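Local coordinates for aryl acylamidase (bacterium CSBL00001, PDB 4YJ6), which probably hydrolyses the amide bond of N-acylated aromatic amines, as an aryl acylamidase of the amidase signature family, at residues A237-H242 with L256-A261; Y198-S203 with L468-A473; A14-L19 with A77-L82. One frame throughout, in Å; residues are numbered along the deposited sequence.

Contact 1 (A237-H242 with L256-A261)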
loop_
_atom_site.group_PDB
_atom_site.type_symbol
_atom_site.label_atom_id
_atom_site.label_comp_id
_atom_site.label_asym_id
_atom_site.label_seq_id
_atom_site.Cartn_x
_atom_site.Cartn_y
_atom_site.Cartn_z
ATOM N N ALA A 237 1.410 11.929 -7.565
ATOM C CA ALA A 237 1.725 10.572 -7.982
ATOM C C ALA A 237 0.530 9.935 -8.723
ATOM O O ALA A 237 0.710 9.232 -9.722
ATOM C CB ALA A 237 2.127 9.704 -6.812
HETATM N N MSE A 238 -0.677 10.186 -8.249
HETATM C CA MSE A 238 -1.845 9.615 -8.915
HETATM C C MSE A 238 -2.052 10.218 -10.287
HETATM O O MSE A 238 -2.523 9.543 -11.180
HETATM C CB MSE A 238 -3.113 9.842 -8.064
HETATM C CG MSE A 238 -3.155 8.940 -6.852
HETATM SE SE MSE A 238 -3.062 7.072 -7.363
HETATM C CE MSE A 238 -4.599 6.916 -8.577
ATOM N N ASN A 239 -1.720 11.491 -10.474
ATOM C CA ASN A 239 -1.800 12.059 -11.817
ATOM C C ASN A 239 -0.901 11.328 -12.806
ATOM O O ASN A 239 -1.240 11.231 -13.975
ATOM C CB ASN A 239 -1.458 13.553 -11.798
ATOM C CG ASN A 239 -2.672 14.409 -11.492
ATOM O OD1 ASN A 239 -3.795 13.908 -11.425
ATOM N ND2 ASN A 239 -2.459 15.705 -11.380
ATOM N N VAL A 240 0.221 10.811 -12.319
ATOM C CA VAL A 240 1.097 10.006 -13.147
ATOM C C VAL A 240 0.591 8.570 -13.298
ATOM O O VAL A 240 0.619 8.024 -14.386
ATOM C CB VAL A 240 2.537 10.013 -12.557
ATOM C CG1 VAL A 240 3.493 8.936 -13.257
ATOM C CG2 VAL A 240 3.138 11.418 -12.717
ATOM N N LEU A 241 0.137 7.973 -12.202
ATOM C CA LEU A 241 -0.139 6.527 -12.180
ATOM C C LEU A 241 -1.433 6.186 -12.875
ATOM O O LEU A 241 -1.522 5.135 -13.521
ATOM C CB LEU A 241 -0.230 6.023 -10.720
ATOM C CG LEU A 241 1.148 5.965 -10.006
ATOM C CD1 LEU A 241 0.938 5.709 -8.514
ATOM C CD2 LEU A 241 2.054 4.870 -10.627
ATOM N N HIS A 242 -2.466 7.012 -12.729
ATOM C CA HIS A 242 -3.777 6.616 -13.271
ATOM C C HIS A 242 -3.787 6.715 -14.798
ATOM O O HIS A 242 -2.949 7.406 -15.411
ATOM C CB HIS A 242 -4.928 7.436 -12.656
ATOM C CG HIS A 242 -5.224 8.706 -13.391
ATOM N ND1 HIS A 242 -4.416 9.818 -13.294
ATOM C CD2 HIS A 242 -6.255 9.051 -14.201
ATOM C CE1 HIS A 242 -4.921 10.793 -14.039
ATOM N NE2 HIS A 242 -6.037 10.351 -14.594
ATOM N N LEU A 256 -8.248 12.273 -15.131
ATOM C CA LEU A 256 -8.598 13.143 -13.987
ATOM C C LEU A 256 -7.408 14.007 -13.616
ATOM O O LEU A 256 -6.265 13.683 -13.925
ATOM C CB LEU A 256 -8.926 12.288 -12.761
ATOM C CG LEU A 256 -10.113 11.347 -12.890
ATOM C CD1 LEU A 256 -10.229 10.496 -11.609
ATOM C CD2 LEU A 256 -11.397 12.161 -13.130
ATOM N N ASP A 257 -7.673 15.109 -12.918
ATOM C CA ASP A 257 -6.599 15.844 -12.288
ATOM C C ASP A 257 -6.828 15.733 -10.780
ATOM O O ASP A 257 -7.676 16.402 -10.209
ATOM C CB ASP A 257 -6.579 17.312 -12.750
ATOM C CG ASP A 257 -5.594 18.157 -11.982
ATOM O OD1 ASP A 257 -4.790 17.605 -11.219
ATOM O OD2 ASP A 257 -5.626 19.413 -12.144
ATOM N N PHE A 258 -6.061 14.863 -10.143
ATOM C CA PHE A 258 -6.237 14.608 -8.720
ATOM C C PHE A 258 -5.947 15.858 -7.888
ATOM O O PHE A 258 -6.466 16.005 -6.778
ATOM C CB PHE A 258 -5.285 13.468 -8.306
ATOM C CG PHE A 258 -5.824 12.096 -8.638
ATOM C CD1 PHE A 258 -5.873 11.644 -9.963
ATOM C CD2 PHE A 258 -6.298 11.274 -7.620
ATOM C CE1 PHE A 258 -6.392 10.359 -10.264
ATOM C CE2 PHE A 258 -6.789 9.982 -7.892
ATOM C CZ PHE A 258 -6.849 9.536 -9.235
ATOM N N THR A 259 -5.084 16.744 -8.389
ATOM C CA THR A 259 -4.758 17.937 -7.588
ATOM C C THR A 259 -5.936 18.902 -7.510
ATOM O O THR A 259 -5.975 19.773 -6.639
ATOM C CB THR A 259 -3.489 18.693 -8.114
ATOM O OG1 THR A 259 -3.769 19.289 -9.379
ATOM C CG2 THR A 259 -2.298 17.747 -8.232
ATOM N N SER A 260 -6.893 18.761 -8.419
ATOM C CA SER A 260 -8.029 19.667 -8.459
ATOM C C SER A 260 -8.926 19.506 -7.228
ATOM O O SER A 260 -9.699 20.405 -6.897
ATOM C CB SER A 260 -8.855 19.499 -9.738
ATOM O OG SER A 260 -9.601 18.277 -9.729
ATOM N N ALA A 261 -8.820 18.371 -6.562
ATOM C CA ALA A 261 -9.657 18.069 -5.397
ATOM C C ALA A 261 -9.047 18.537 -4.073
ATOM O O ALA A 261 -9.734 18.555 -3.037
ATOM C CB ALA A 261 -9.885 16.567 -5.332
#
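F258 presents one face of its ring to M238, a selenomethionine on helix 231-241, whose CB stands nearly over the ring centre, 3.5 Å from the centroid. The selenomethionine chain is bent at chi2 and again at chi3, which brings CE back to 3.5 Å from F258 CZ and sets SE in an oblique Met-aromatic contact. N239 comes in at the edge of the same ring, its amide plane turned 74° from it, and uses both ends: OD1 accepts from F258 N at 2.8 Å, while ND2 donates almost straight (172°) to D257 OD1 from above the carboxylate plane. That oxygen also accepts from T259 OG1 and, in an Asx turn, from T259 N. With CG lodged between backbone N and carbonyl carbon (chi1 88°), the H242 ring lets ND1 donate to M238 O at 2.9 Å and NE2 accept from L256 N at 3.0 Å; F258 CE1 lies over one imidazole face. A phenylalanine here would probably leave L256 N without its acceptor and M238 O without one of its two donors. Because one ring nitrogen donates and the other accepts, H242 is probably neutral, a single imidazole linking helix end and loop.

Contact 2 (Y198-S203 with L468-A473)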
loop_
_atom_site.group_PDB
_atom_site.type_symbol
_atom_site.label_atom_id
_atom_site.label_comp_id
_atom_site.label_asym_id
_atom_site.label_seq_id
_atom_site.Cartn_x
_atom_site.Cartn_y
_atom_site.Cartn_z
ATOM N N TYR A 198 0.348 8.427 4.495
ATOM C CA TYR A 198 -0.907 8.446 3.749
ATOM C C TYR A 198 -0.843 7.402 2.648
ATOM O O TYR A 198 0.062 7.433 1.804
ATOM C CB TYR A 198 -1.082 9.835 3.177
ATOM C CG TYR A 198 -2.361 10.012 2.366
ATOM C CD1 TYR A 198 -3.611 10.041 2.999
ATOM C CD2 TYR A 198 -2.318 10.156 0.982
ATOM C CE1 TYR A 198 -4.771 10.232 2.271
ATOM C CE2 TYR A 198 -3.474 10.328 0.239
ATOM C CZ TYR A 198 -4.694 10.359 0.885
ATOM O OH TYR A 198 -5.825 10.534 0.154
ATOM N N GLY A 199 -1.790 6.469 2.642
ATOM C CA GLY A 199 -1.757 5.388 1.670
ATOM C C GLY A 199 -2.993 5.485 0.807
ATOM O O GLY A 199 -4.103 5.363 1.336
ATOM N N PHE A 200 -2.819 5.655 -0.511
ATOM C CA PHE A 200 -3.964 5.862 -1.408
ATOM C C PHE A 200 -4.223 4.623 -2.273
ATOM O O PHE A 200 -3.372 4.279 -3.116
ATOM C CB PHE A 200 -3.756 7.079 -2.343
ATOM C CG PHE A 200 -5.025 7.475 -3.048
ATOM C CD1 PHE A 200 -5.901 8.371 -2.447
ATOM C CD2 PHE A 200 -5.370 6.922 -4.264
ATOM C CE1 PHE A 200 -7.101 8.728 -3.057
ATOM C CE2 PHE A 200 -6.563 7.269 -4.893
ATOM C CZ PHE A 200 -7.440 8.161 -4.272
ATOM N N GLN A 201 -5.380 3.979 -2.071
ATOM C CA GLN A 201 -5.794 2.786 -2.834
ATOM C C GLN A 201 -6.863 3.223 -3.852
ATOM O O GLN A 201 -8.007 3.521 -3.478
ATOM C CB GLN A 201 -6.327 1.686 -1.879
ATOM C CG GLN A 201 -6.987 0.473 -2.619
ATOM C CD GLN A 201 -8.485 0.498 -2.434
ATOM O OE1 GLN A 201 -8.965 0.496 -1.292
ATOM N NE2 GLN A 201 -9.237 0.553 -3.529
ATOM N N PRO A 202 -6.497 3.267 -5.131
ATOM C CA PRO A 202 -7.422 3.834 -6.126
ATOM C C PRO A 202 -8.604 2.930 -6.439
ATOM O O PRO A 202 -8.581 1.723 -6.142
ATOM C CB PRO A 202 -6.543 3.967 -7.419
ATOM C CG PRO A 202 -5.172 3.566 -7.038
ATOM C CD PRO A 202 -5.238 2.793 -5.732
ATOM N N SER A 203 -9.624 3.501 -7.089
ATOM C CA SER A 203 -10.748 2.714 -7.586
ATOM C C SER A 203 -10.245 1.602 -8.481
ATOM O O SER A 203 -9.289 1.816 -9.225
ATOM C CB SER A 203 -11.652 3.620 -8.453
ATOM O OG SER A 203 -12.234 4.640 -7.654
ATOM N N LEU A 468 -11.605 11.351 -6.423
ATOM C CA LEU A 468 -11.360 12.764 -6.076
ATOM C C LEU A 468 -12.069 13.105 -4.744
ATOM O O LEU A 468 -11.571 13.916 -3.985
ATOM C CB LEU A 468 -11.876 13.706 -7.182
ATOM C CG LEU A 468 -11.127 13.577 -8.519
ATOM C CD1 LEU A 468 -11.456 14.713 -9.501
ATOM C CD2 LEU A 468 -9.685 13.536 -8.285
ATOM N N ASP A 469 -13.199 12.464 -4.444
ATOM C CA ASP A 469 -13.877 12.715 -3.155
ATOM C C ASP A 469 -12.961 12.260 -2.016
ATOM O O ASP A 469 -12.920 12.870 -0.940
ATOM C CB ASP A 469 -15.188 11.916 -3.048
ATOM C CG ASP A 469 -16.348 12.521 -3.842
ATOM O OD1 ASP A 469 -16.242 13.683 -4.300
ATOM O OD2 ASP A 469 -17.393 11.823 -3.977
ATOM N N VAL A 470 -12.265 11.150 -2.223
ATOM C CA VAL A 470 -11.342 10.627 -1.201
ATOM C C VAL A 470 -10.191 11.618 -1.021
ATOM O O VAL A 470 -9.818 11.928 0.112
ATOM C CB VAL A 470 -10.804 9.242 -1.554
ATOM C CG1 VAL A 470 -9.775 8.752 -0.498
ATOM C CG2 VAL A 470 -11.967 8.239 -1.650
ATOM N N ILE A 471 -9.626 12.101 -2.121
ATOM C CA ILE A 471 -8.557 13.107 -2.039
ATOM C C ILE A 471 -9.098 14.350 -1.289
ATOM O O ILE A 471 -8.440 14.873 -0.409
ATOM C CB ILE A 471 -8.060 13.537 -3.430
ATOM C CG1 ILE A 471 -7.303 12.388 -4.134
ATOM C CG2 ILE A 471 -7.169 14.758 -3.331
ATOM C CD1 ILE A 471 -5.945 12.026 -3.490
ATOM N N ALA A 472 -10.286 14.822 -1.658
ATOM C CA ALA A 472 -10.815 16.069 -1.065
ATOM C C ALA A 472 -10.960 15.909 0.455
ATOM O O ALA A 472 -10.528 16.775 1.256
ATOM C CB ALA A 472 -12.153 16.420 -1.672
ATOM N N ALA A 473 -11.571 14.812 0.874
ATOM C CA ALA A 473 -11.742 14.585 2.320
ATOM C C ALA A 473 -10.387 14.418 3.038
ATOM O O ALA A 473 -10.208 14.867 4.189
ATOM C CB ALA A 473 -12.610 13.348 2.535
#
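The ring of F200 meets V470 and I471 chiefly through CE1, and both aliphatic groups approach obliquely, over neither face nor edge. Y198 OH, two residues earlier on the same strand, lies at the edge of the F200 ring and in its plane. This is helix 467-480 packed on a sheet, as expected in the alpha/beta fold of the amidase signature enzymes: the axes of strand 198-201 and of the helix segment 468-473 run nearly antiparallel (166°) and come within 10.3 Å. The strand is held in the large mixed sheet by backbone bonds, G199 pairing with S445 and F200 with P226. Y198 and F200 both project from the sheet side that the helix covers, whereas Q201 points from the opposite side, where its OE1 bonds to S443 and T436. In F200, CG is anti to the backbone N (chi1 -168°), which extends the ring away from the strand and up to the helix. There CE1 is wedged against two neighbouring residues, with V470 CG1 at 3.7 Å and I471 CD1 at 3.5 Å. M238 of helix 231-241 also touches F200, so the ring is shared by two helices. The phenol of Y198 crosses the I471 side chain at about a right angle; its OH hydrogen-bonds to S474 OG, one turn beyond V470, and lies 3.9 Å from I471 CD1.

Contact 3 (A14-L19 with A77-L82)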
loop_
_atom_site.group_PDB
_atom_site.type_symbol
_atom_site.label_atom_id
_atom_site.label_comp_id
_atom_site.label_asym_id
_atom_site.label_seq_id
_atom_site.Cartn_x
_atom_site.Cartn_y
_atom_site.Cartn_z
ATOM N N ALA A 14 6.519 17.411 -4.221
ATOM C CA ALA A 14 6.254 18.719 -4.808
ATOM C C ALA A 14 7.484 19.616 -4.639
ATOM O O ALA A 14 7.877 20.322 -5.567
ATOM C CB ALA A 14 5.027 19.369 -4.145
ATOM N N GLU A 15 8.106 19.575 -3.476
ATOM C CA GLU A 15 9.294 20.413 -3.243
ATOM C C GLU A 15 10.460 19.986 -4.116
ATOM O O GLU A 15 11.128 20.823 -4.703
ATOM C CB GLU A 15 9.698 20.374 -1.774
ATOM C CG GLU A 15 8.725 21.182 -0.918
ATOM C CD GLU A 15 8.973 21.053 0.574
ATOM O OE1 GLU A 15 9.335 19.952 1.041
ATOM O OE2 GLU A 15 8.760 22.066 1.305
ATOM N N ILE A 16 10.725 18.686 -4.191
ATOM C CA ILE A 16 11.820 18.212 -5.049
ATOM C C ILE A 16 11.603 18.555 -6.509
ATOM O O ILE A 16 12.538 18.965 -7.222
ATOM C CB ILE A 16 12.025 16.705 -4.891
ATOM C CG1 ILE A 16 12.620 16.466 -3.487
ATOM C CG2 ILE A 16 13.017 16.191 -5.950
ATOM C CD1 ILE A 16 12.536 15.056 -3.046
ATOM N N VAL A 17 10.391 18.354 -7.005
ATOM C CA VAL A 17 10.101 18.700 -8.393
ATOM C C VAL A 17 10.511 20.157 -8.651
ATOM O O VAL A 17 11.119 20.489 -9.664
ATOM C CB VAL A 17 8.612 18.528 -8.712
ATOM C CG1 VAL A 17 8.228 19.268 -9.991
ATOM C CG2 VAL A 17 8.271 17.036 -8.835
ATOM N N GLU A 18 10.149 21.035 -7.726
ATOM C CA GLU A 18 10.446 22.461 -7.931
ATOM C C GLU A 18 11.948 22.747 -7.817
ATOM O O GLU A 18 12.493 23.567 -8.581
ATOM C CB GLU A 18 9.627 23.297 -6.937
ATOM C CG GLU A 18 10.005 24.777 -6.884
ATOM C CD GLU A 18 9.721 25.523 -8.166
ATOM O OE1 GLU A 18 8.920 25.037 -9.002
ATOM O OE2 GLU A 18 10.311 26.617 -8.334
ATOM N N LEU A 19 12.613 22.110 -6.849
ATOM C CA LEU A 19 14.057 22.273 -6.654
ATOM C C LEU A 19 14.798 21.845 -7.919
ATOM O O LEU A 19 15.750 22.487 -8.353
ATOM C CB LEU A 19 14.558 21.385 -5.528
ATOM C CG LEU A 19 14.908 21.937 -4.134
ATOM C CD1 LEU A 19 14.610 23.431 -3.901
ATOM C CD2 LEU A 19 14.385 21.048 -3.020
ATOM N N ALA A 77 9.923 15.008 -12.430
ATOM C CA ALA A 77 11.353 14.995 -12.715
ATOM C C ALA A 77 12.228 15.151 -11.468
ATOM O O ALA A 77 12.166 16.162 -10.744
ATOM C CB ALA A 77 11.708 16.094 -13.774
ATOM N N GLY A 78 13.039 14.133 -11.222
ATOM C CA GLY A 78 14.002 14.156 -10.137
ATOM C C GLY A 78 13.494 13.595 -8.812
ATOM O O GLY A 78 14.251 13.481 -7.873
ATOM N N VAL A 79 12.216 13.243 -8.725
ATOM C CA VAL A 79 11.695 12.734 -7.455
ATOM C C VAL A 79 12.217 11.321 -7.252
ATOM O O VAL A 79 11.968 10.460 -8.086
ATOM C CB VAL A 79 10.161 12.697 -7.497
ATOM C CG1 VAL A 79 9.592 11.979 -6.230
ATOM C CG2 VAL A 79 9.622 14.103 -7.606
ATOM N N PRO A 80 12.909 11.046 -6.132
ATOM C CA PRO A 80 13.436 9.695 -5.913
ATOM C C PRO A 80 12.384 8.772 -5.328
ATOM O O PRO A 80 11.608 9.209 -4.491
ATOM C CB PRO A 80 14.553 9.918 -4.899
ATOM C CG PRO A 80 14.078 11.102 -4.072
ATOM C CD PRO A 80 13.298 11.986 -5.057
ATOM N N THR A 81 12.375 7.510 -5.735
ATOM C CA THR A 81 11.379 6.603 -5.184
ATOM C C THR A 81 11.904 5.173 -5.292
ATOM O O THR A 81 12.971 4.937 -5.885
ATOM C CB THR A 81 10.006 6.763 -5.919
ATOM O OG1 THR A 81 9.001 6.032 -5.189
ATOM C CG2 THR A 81 10.068 6.206 -7.356
ATOM N N LEU A 82 11.196 4.225 -4.685
ATOM C CA LEU A 82 11.526 2.803 -4.836
ATOM C C LEU A 82 10.239 2.014 -5.096
ATOM O O LEU A 82 9.151 2.454 -4.651
ATOM C CB LEU A 82 12.205 2.251 -3.573
ATOM C CG LEU A 82 13.647 2.687 -3.303
ATOM C CD1 LEU A 82 13.704 4.060 -2.634
ATOM C CD2 LEU A 82 14.311 1.650 -2.406
HETATM O O HOH W 1 11.421 18.755 -11.758
#
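I16 and V17 of the N-terminal helix 13-21 pack on G78, V79 and P80, an apolar contact, largely buried, between the helix and the loop that leads into strand 80-84. That strand lies at one side of a small three-stranded mixed sheet, and V79 already pairs through its backbone with L126 of the neighbouring strand. I16 supplies two branches. Its CG2, anti to the backbone N, settles on the carbonyl of G78, 3.5 Å from the O atom. Its other branch starts anti to the carbonyl carbon (chi1 -70°) and continues extended, so that CD1 meets P80 CD tip to tip at 3.7 Å. The proline ring also touches V30 and T34 of helix 27-45, and so sits between two helices. At the next residue of the helix, V17 crosses V79 obliquely; their CG2 atoms are 3.5 Å apart, tighter than a usual van der Waals contact. The backbone of G78 (phi 91°) would jam a side chain against the preceding carbonyl; one here would also point toward the helix, so its absence is consistent with the close approach of I16 CG2. No direct hydrogen bond crosses the contact, but a water does: it donates to V17 O at 2.7 Å and to A77 O at 2.9 Å, linking two carbonyls, which cannot bond each other directly. L82 pairs through its backbone with G180 of strand 178-183. The arrangement, a helix packed on the loop feeding an outer strand of a small mixed sheet, belongs to the layered alpha/beta fold of amidase signature enzymes.

Contacts 1 and 2 form one continuous patch, their centres 10 Å apart: A261 CB lies 3.4 Å from L468 O, and M238 CE 3.7 Å from P202 CB. Helices 231-241 and 467-480 both pack near strand 198-201, with the 256-261 loop touching both helices. Contact 3 stands apart, its centre about 16 Å from that of contact 1 and 21 Å from contact 2's, yet a hydrogen bond from A14 N to D233 ties its helix to helix 231-241. Along the chain contact 3 closes first, and contact 1 then falls wholly between the two segments of contact 2. Closures of short and very long sequence separation thus meet where contacts 1 and 2 touch, within one alpha/beta body.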